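Local coordinates for lipopolysaccharide biosynthesis protein wbpB (PDB 3O9Z), which is probably an NAD-dependent dehydrogenase of the biosynthesis of a diacetamido-dideoxy-mannuronic acid, a sugar of lipopolysaccharide, and binds NAD and 2-oxoglutarate, at residues R198-R207 and R289-S300. Sequence-based numbering, arbitrary orientation.
Sequences RALHVEVHAR and RVAALLRTLPLS
R207 reaches from the end of its strand toward the C-terminal end of helix 281-294, where R207 NH2 divides its two N-H groups between L294 O and L297 O, each at 2.7 Å. Both oxygens lie at the guanidinium edge, L297 O meeting NH2 on a lone pair, while a water links R207 NE to L294 O. Mid-chain bends turn the flat head toward these carbonyls, and arginine suits the place because that head can serve several acceptors. A methionine here would probably leave the carbonyls of L294 and L297 without their charged donor and segment 294-297 less firmly held. At the other end, the guanidinium of R198 lies flat on that of R289, planes 7° and centres 3.9 Å apart. E286, salt-bridged to R289 NH2, probably offsets the like charges. R289 NH2 donates, in the carbonyl plane, to a lone pair of A199 O (3.0 Å), and a water joins that oxygen to R289 NH1.

Between these polar ends, V202, its CG1 anti to the backbone N, and V204 present beta-branched surfaces suited to an extended strand; the longer leucines reach across, L294 CD2 meeting V202 CG1 and V204 CB, both at 3.8 Å, and L297 CD2 resting on V202 CG1. Beyond them S300 N donates almost straight to V204 O (2.9 Å, 169°), and L299 CD2 packs on the backbone of H205 and A206.

Strand 199-207 edges the C-terminal domain's sheet within this chain, beside antiparallel 211-218; residues 289-294 of helix 281-294 cross strand residues 201-207 at -44°, and F189 of helix 186-196 packs against V290 and L294.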
loop_
_atom_site.group_PDB
_atom_site.type_symbol
_atom_site.label_atom_id
_atom_site.label_comp_id
_atom_site.label_asym_id
_atom_site.label_seq_id
_atom_site.Cartn_x
_atom_site.Cartn_y
_atom_site.Cartn_z
ATOM N N ARG A 198 -14.501 -36.735 -12.537
ATOM C CA ARG A 198 -13.126 -36.567 -12.131
ATOM C C ARG A 198 -12.226 -36.696 -13.353
ATOM O O ARG A 198 -12.501 -37.493 -14.277
ATOM C CB ARG A 198 -12.757 -37.682 -11.144
ATOM C CG ARG A 198 -11.354 -37.575 -10.530
ATOM C CD ARG A 198 -10.950 -38.842 -9.730
ATOM N NE ARG A 198 -9.599 -38.721 -9.189
ATOM C CZ ARG A 198 -9.314 -38.157 -8.018
ATOM N NH1 ARG A 198 -10.284 -37.675 -7.252
ATOM N NH2 ARG A 198 -8.058 -38.078 -7.602
ATOM N N ALA A 199 -11.113 -35.981 -13.345
ATOM C CA ALA A 199 -10.154 -36.070 -14.410
ATOM C C ALA A 199 -9.194 -37.239 -14.222
ATOM O O ALA A 199 -8.369 -37.280 -13.289
ATOM C CB ALA A 199 -9.375 -34.748 -14.568
ATOM N N LEU A 200 -9.252 -38.172 -15.160
ATOM C CA LEU A 200 -8.328 -39.305 -15.142
ATOM C C LEU A 200 -6.977 -38.972 -15.733
ATOM O O LEU A 200 -5.965 -39.564 -15.373
ATOM C CB LEU A 200 -8.991 -40.439 -15.949
ATOM C CG LEU A 200 -10.438 -40.783 -15.584
ATOM C CD1 LEU A 200 -10.890 -41.958 -16.459
ATOM C CD2 LEU A 200 -10.540 -41.170 -14.108
ATOM N N HIS A 201 -6.934 -38.011 -16.649
ATOM C CA HIS A 201 -5.703 -37.658 -17.335
ATOM C C HIS A 201 -5.785 -36.186 -17.686
ATOM O O HIS A 201 -6.834 -35.696 -18.093
ATOM C CB HIS A 201 -5.548 -38.505 -18.609
ATOM C CG HIS A 201 -4.393 -38.115 -19.481
ATOM N ND1 HIS A 201 -3.077 -38.268 -19.099
ATOM C CD2 HIS A 201 -4.361 -37.675 -20.761
ATOM C CE1 HIS A 201 -2.284 -37.894 -20.087
ATOM N NE2 HIS A 201 -3.039 -37.532 -21.109
ATOM N N VAL A 202 -4.694 -35.463 -17.461
ATOM C CA VAL A 202 -4.647 -34.037 -17.795
ATOM C C VAL A 202 -3.413 -33.735 -18.636
ATOM O O VAL A 202 -2.329 -34.281 -18.352
ATOM C CB VAL A 202 -4.491 -33.194 -16.509
ATOM C CG1 VAL A 202 -4.391 -31.700 -16.879
ATOM C CG2 VAL A 202 -5.688 -33.405 -15.614
ATOM N N GLU A 203 -3.557 -32.939 -19.695
ATOM C CA GLU A 203 -2.424 -32.484 -20.518
ATOM C C GLU A 203 -2.495 -30.972 -20.696
ATOM O O GLU A 203 -3.581 -30.410 -20.813
ATOM C CB GLU A 203 -2.463 -33.041 -21.956
ATOM C CG GLU A 203 -2.516 -34.531 -21.989
ATOM C CD GLU A 203 -2.604 -35.129 -23.369
ATOM O OE1 GLU A 203 -2.602 -34.447 -24.419
ATOM O OE2 GLU A 203 -2.722 -36.365 -23.397
ATOM N N VAL A 204 -1.342 -30.319 -20.799
ATOM C CA VAL A 204 -1.314 -28.908 -21.164
ATOM C C VAL A 204 -0.429 -28.771 -22.383
ATOM O O VAL A 204 0.677 -29.369 -22.412
ATOM C CB VAL A 204 -0.891 -28.021 -19.991
ATOM C CG1 VAL A 204 0.503 -28.392 -19.489
ATOM C CG2 VAL A 204 -0.893 -26.565 -20.411
ATOM N N HIS A 205 -0.922 -28.064 -23.404
ATOM C CA HIS A 205 -0.267 -27.984 -24.708
ATOM C C HIS A 205 0.332 -26.610 -25.003
ATOM O O HIS A 205 1.211 -26.481 -25.864
ATOM C CB HIS A 205 -1.274 -28.299 -25.823
ATOM C CG HIS A 205 -1.913 -29.640 -25.684
ATOM N ND1 HIS A 205 -3.190 -29.898 -26.149
ATOM C CD2 HIS A 205 -1.463 -30.789 -25.128
ATOM C CE1 HIS A 205 -3.495 -31.151 -25.875
ATOM N NE2 HIS A 205 -2.467 -31.717 -25.262
ATOM N N ALA A 206 -0.181 -25.594 -24.311
ATOM C CA ALA A 206 0.261 -24.195 -24.536
ATOM C C ALA A 206 0.099 -23.496 -23.218
ATOM O O ALA A 206 -0.881 -23.674 -22.503
ATOM C CB ALA A 206 -0.584 -23.482 -25.611
ATOM N N ARG A 207 1.089 -22.686 -22.854
ATOM C CA ARG A 207 0.975 -21.981 -21.581
ATOM C C ARG A 207 1.786 -20.697 -21.542
ATOM O O ARG A 207 2.959 -20.743 -21.128
ATOM C CB ARG A 207 1.339 -22.914 -20.407
ATOM C CG ARG A 207 1.498 -22.228 -19.059
ATOM C CD ARG A 207 2.582 -22.950 -18.318
ATOM N NE ARG A 207 1.974 -24.040 -17.578
ATOM C CZ ARG A 207 2.417 -25.292 -17.582
ATOM N NH1 ARG A 207 3.473 -25.638 -18.314
ATOM N NH2 ARG A 207 1.782 -26.172 -16.822
ATOM N N ARG A 289 -8.246 -29.302 -7.753
ATOM C CA ARG A 289 -7.196 -30.292 -7.954
ATOM C C ARG A 289 -6.625 -30.224 -9.376
ATOM O O ARG A 289 -5.425 -30.208 -9.576
ATOM C CB ARG A 289 -7.751 -31.685 -7.644
ATOM C CG ARG A 289 -6.704 -32.750 -7.827
ATOM C CD ARG A 289 -7.342 -34.145 -7.690
ATOM N NE ARG A 289 -8.140 -34.544 -8.865
ATOM C CZ ARG A 289 -7.643 -35.206 -9.899
ATOM N NH1 ARG A 289 -6.352 -35.515 -9.952
ATOM N NH2 ARG A 289 -8.454 -35.472 -10.915
ATOM N N VAL A 290 -7.520 -30.088 -10.360
ATOM C CA VAL A 290 -7.088 -29.928 -11.743
ATOM C C VAL A 290 -6.275 -28.659 -12.008
ATOM O O VAL A 290 -5.169 -28.663 -12.563
ATOM C CB VAL A 290 -8.299 -29.931 -12.694
ATOM C CG1 VAL A 290 -7.852 -29.677 -14.125
ATOM C CG2 VAL A 290 -9.055 -31.247 -12.590
ATOM N N ALA A 291 -6.813 -27.546 -11.506
ATOM C CA ALA A 291 -6.106 -26.301 -11.680
ATOM C C ALA A 291 -4.739 -26.284 -11.009
ATOM O O ALA A 291 -3.738 -25.760 -11.545
ATOM C CB ALA A 291 -6.972 -25.126 -11.219
ATOM N N ALA A 292 -4.701 -26.889 -9.821
ATOM C CA ALA A 292 -3.405 -26.922 -9.129
ATOM C C ALA A 292 -2.344 -27.769 -9.852
ATOM O O ALA A 292 -1.183 -27.345 -9.976
ATOM C CB ALA A 292 -3.608 -27.435 -7.689
ATOM N N LEU A 293 -2.777 -28.908 -10.404
ATOM C CA LEU A 293 -1.897 -29.752 -11.221
ATOM C C LEU A 293 -1.279 -28.973 -12.362
ATOM O O LEU A 293 -0.085 -29.076 -12.671
ATOM C CB LEU A 293 -2.675 -30.930 -11.803
ATOM C CG LEU A 293 -3.091 -32.116 -10.947
ATOM C CD1 LEU A 293 -3.989 -33.081 -11.716
ATOM C CD2 LEU A 293 -1.796 -32.802 -10.478
ATOM N N LEU A 294 -2.138 -28.177 -13.005
ATOM C CA LEU A 294 -1.736 -27.394 -14.160
ATOM C C LEU A 294 -0.663 -26.338 -13.885
ATOM O O LEU A 294 -0.037 -25.828 -14.822
ATOM C CB LEU A 294 -2.986 -26.759 -14.780
ATOM C CG LEU A 294 -3.851 -27.693 -15.628
ATOM C CD1 LEU A 294 -5.188 -27.024 -16.007
ATOM C CD2 LEU A 294 -3.051 -28.096 -16.897
ATOM N N ARG A 295 -0.444 -25.955 -12.623
ATOM C CA ARG A 295 0.652 -25.012 -12.361
ATOM C C ARG A 295 2.042 -25.536 -12.649
ATOM O O ARG A 295 2.961 -24.778 -12.954
ATOM C CB ARG A 295 0.618 -24.471 -10.919
ATOM C CG ARG A 295 -0.683 -23.788 -10.602
ATOM C CD ARG A 295 -0.807 -23.304 -9.142
ATOM N NE ARG A 295 -2.187 -22.936 -8.987
ATOM C CZ ARG A 295 -2.982 -23.314 -7.991
ATOM N NH1 ARG A 295 -2.468 -23.999 -6.937
ATOM N NH2 ARG A 295 -4.258 -23.002 -7.995
ATOM N N THR A 296 2.218 -26.844 -12.502
ATOM C CA THR A 296 3.548 -27.410 -12.650
ATOM C C THR A 296 3.572 -28.523 -13.684
ATOM O O THR A 296 4.642 -29.050 -13.988
ATOM C CB THR A 296 4.058 -27.982 -11.317
ATOM O OG1 THR A 296 3.078 -28.864 -10.769
ATOM C CG2 THR A 296 4.343 -26.842 -10.333
ATOM N N LEU A 297 2.416 -28.907 -14.223
ATOM C CA LEU A 297 2.444 -29.972 -15.232
ATOM C C LEU A 297 3.331 -29.561 -16.426
ATOM O O LEU A 297 3.132 -28.515 -17.036
ATOM C CB LEU A 297 1.013 -30.255 -15.709
ATOM C CG LEU A 297 0.898 -31.456 -16.646
ATOM C CD1 LEU A 297 1.205 -32.753 -15.861
ATOM C CD2 LEU A 297 -0.541 -31.426 -17.139
ATOM N N PRO A 298 4.300 -30.418 -16.813
ATOM C CA PRO A 298 5.057 -30.095 -18.008
ATOM C C PRO A 298 4.199 -30.062 -19.261
ATOM O O PRO A 298 3.263 -30.867 -19.392
ATOM C CB PRO A 298 6.096 -31.222 -18.096
ATOM C CG PRO A 298 6.200 -31.742 -16.679
ATOM C CD PRO A 298 4.799 -31.626 -16.130
ATOM N N LEU A 299 4.544 -29.143 -20.149
ATOM C CA LEU A 299 3.989 -29.086 -21.492
ATOM C C LEU A 299 4.210 -30.388 -22.243
ATOM O O LEU A 299 5.261 -31.043 -22.157
ATOM C CB LEU A 299 4.584 -27.928 -22.293
ATOM C CG LEU A 299 4.083 -26.533 -21.935
ATOM C CD1 LEU A 299 5.001 -25.461 -22.543
ATOM C CD2 LEU A 299 2.655 -26.304 -22.434
ATOM N N SER A 300 3.184 -30.805 -22.970
ATOM C CA SER A 300 3.357 -31.919 -23.880
ATOM C C SER A 300 2.869 -31.605 -25.287
ATOM O O SER A 300 2.132 -30.642 -25.513
ATOM C CB SER A 300 2.625 -33.125 -23.322
ATOM O OG SER A 300 1.225 -32.901 -23.261
HETATM O O HOH W 1 -5.694 -37.250 -12.269
HETATM O O HOH W 2 1.036 -32.059 -20.517
HETATM O O HOH W 3 -1.128 -23.975 -16.734
#